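Local structure of tRNA-splicing ligase RtcB (Thermus thermophilus, 2EPG) at residues Asp106-Val111 / Leu337-Asn341. The protein probably joins RNA ends by a GTP- and manganese-dependent reaction, sealing a 3'-phosphate or 2',3'-cyclic phosphate end to a 5'-hydroxyl end. Numbering follows the deposited sequence.
Sequences DINCGV and LAHNN
Val111 and Leu337 form an antiparallel hydrogen-bonded pair, Val111 N to Leu337 O 2.9 Å and Leu337 N to Val111 O 3.0 Å, and beyond the Gly110-Ala338 pair His339 N still reaches Cys109 O and Asn108 N reaches Asn340 O. A CB on Gly110 would fall 2.6 Å from Leu337 O, too close. Val111 CG2 sits over one face of the His339 imidazole, 3.8 Å from its centroid, while ND1 is hydrogen-bonded to His410 ND1 and NE2 to Leu382 O. Strands 110-119 and 332-347 meet at the predicted RtcB active centre: Asp106, whose OD2 accepts from Ser249 N, is a probable ligand of one manganese and His339 of the second, His339 and Asn340 probably bind GMP, and His410 is the likely guanylylated histidine. Asp106 to Cys109 make a type II turn; Cys109 N, closing it, and Asn340 ND2, from the facing strand, reach Asp106 O from opposite faces of its carbonyl plane. With CG anti to its carbonyl carbon (chi1 -68°), Asn340 hydrogen-bonds through ND2 to Asp106 O (3.2 Å, N-H...O 151°, donor tilted 33° from the carbonyl plane), beside Cys109 CB, and OD1 accepts from Gly358 N. Replacing Asn340 by alanine would probably leave Asp106 O without its second donor and Gly358 N without this acceptor.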
loop_
_atom_site.group_PDB
_atom_site.type_symbol
_atom_site.label_atom_id
_atom_site.label_comp_id
_atom_site.label_asym_id
_atom_site.label_seq_id
_atom_site.Cartn_x
_atom_site.Cartn_y
_atom_site.Cartn_z
ATOM N N ASP A 106 -1.164 10.288 2.219
ATOM C CA ASP A 106 -0.103 9.500 2.820
ATOM C C ASP A 106 0.610 8.654 1.756
ATOM O O ASP A 106 0.294 7.491 1.543
ATOM C CB ASP A 106 -0.632 8.615 3.940
ATOM C CG ASP A 106 0.500 8.003 4.770
ATOM O OD1 ASP A 106 0.216 7.393 5.825
ATOM O OD2 ASP A 106 1.675 8.127 4.362
ATOM N N ILE A 107 1.570 9.279 1.083
ATOM C CA ILE A 107 2.346 8.641 0.036
ATOM C C ILE A 107 3.056 7.416 0.554
ATOM O O ILE A 107 3.780 7.455 1.555
ATOM C CB ILE A 107 3.359 9.624 -0.574
ATOM C CG1 ILE A 107 2.586 10.797 -1.197
ATOM C CG2 ILE A 107 4.231 8.911 -1.645
ATOM C CD1 ILE A 107 3.458 11.957 -1.684
ATOM N N ASN A 108 2.834 6.321 -0.160
ATOM C CA ASN A 108 3.381 5.013 0.169
ATOM C C ASN A 108 3.008 4.533 1.548
ATOM O O ASN A 108 3.806 3.884 2.219
ATOM C CB ASN A 108 4.897 4.932 0.002
ATOM C CG ASN A 108 5.420 3.478 0.086
ATOM O OD1 ASN A 108 4.630 2.518 0.171
ATOM N ND2 ASN A 108 6.742 3.314 0.060
ATOM N N CYS A 109 1.808 4.897 1.995
ATOM C CA CYS A 109 1.301 4.352 3.243
ATOM C C CYS A 109 1.264 2.914 2.716
ATOM O O CYS A 109 0.798 2.674 1.588
ATOM C CB CYS A 109 -0.137 4.827 3.510
ATOM S SG CYS A 109 -1.020 3.882 4.803
ATOM N N GLY A 110 1.772 1.965 3.485
ATOM C CA GLY A 110 1.787 0.611 2.978
ATOM C C GLY A 110 1.857 -0.444 4.051
ATOM O O GLY A 110 1.636 -0.158 5.228
ATOM N N VAL A 111 2.208 -1.660 3.643
ATOM C CA VAL A 111 2.246 -2.772 4.568
ATOM C C VAL A 111 3.463 -3.665 4.416
ATOM O O VAL A 111 3.878 -3.968 3.304
ATOM C CB VAL A 111 0.996 -3.677 4.362
ATOM C CG1 VAL A 111 0.924 -4.732 5.443
ATOM C CG2 VAL A 111 -0.271 -2.820 4.333
ATOM N N LEU A 337 4.705 -3.860 0.439
ATOM C CA LEU A 337 4.185 -3.118 -0.700
ATOM C C LEU A 337 3.336 -1.916 -0.310
ATOM O O LEU A 337 2.773 -1.848 0.778
ATOM C CB LEU A 337 3.358 -4.032 -1.625
ATOM C CG LEU A 337 1.892 -4.319 -1.250
ATOM C CD1 LEU A 337 1.236 -5.211 -2.318
ATOM C CD2 LEU A 337 1.834 -4.996 0.121
ATOM N N ALA A 338 3.261 -0.963 -1.230
ATOM C CA ALA A 338 2.511 0.266 -1.043
ATOM C C ALA A 338 1.026 0.098 -1.325
ATOM O O ALA A 338 0.636 -0.770 -2.098
ATOM C CB ALA A 338 3.079 1.347 -1.966
ATOM N N HIS A 339 0.215 0.949 -0.695
ATOM C CA HIS A 339 -1.233 0.971 -0.888
ATOM C C HIS A 339 -1.613 2.306 -1.547
ATOM O O HIS A 339 -2.727 2.462 -2.034
ATOM C CB HIS A 339 -1.971 0.790 0.453
ATOM C CG HIS A 339 -2.048 -0.637 0.912
ATOM N ND1 HIS A 339 -3.132 -1.140 1.605
ATOM C CD2 HIS A 339 -1.208 -1.685 0.720
ATOM C CE1 HIS A 339 -2.959 -2.435 1.811
ATOM N NE2 HIS A 339 -1.801 -2.791 1.282
ATOM N N ASN A 340 -0.685 3.272 -1.534
ATOM C CA ASN A 340 -0.890 4.582 -2.177
ATOM C C ASN A 340 0.402 4.901 -2.914
ATOM O O ASN A 340 1.449 5.037 -2.280
ATOM C CB ASN A 340 -1.136 5.721 -1.167
ATOM C CG ASN A 340 -2.454 5.596 -0.424
ATOM O OD1 ASN A 340 -3.487 5.292 -1.009
ATOM N ND2 ASN A 340 -2.421 5.860 0.871
ATOM N N ASN A 341 0.348 5.015 -4.238
ATOM C CA ASN A 341 1.550 5.330 -4.988
ATOM C C ASN A 341 1.304 5.439 -6.485
ATOM O O ASN A 341 0.347 4.885 -6.996
ATOM C CB ASN A 341 2.592 4.242 -4.749
ATOM C CG ASN A 341 3.975 4.803 -4.531
ATOM O OD1 ASN A 341 4.940 4.057 -4.348
ATOM N ND2 ASN A 341 4.084 6.126 -4.547
#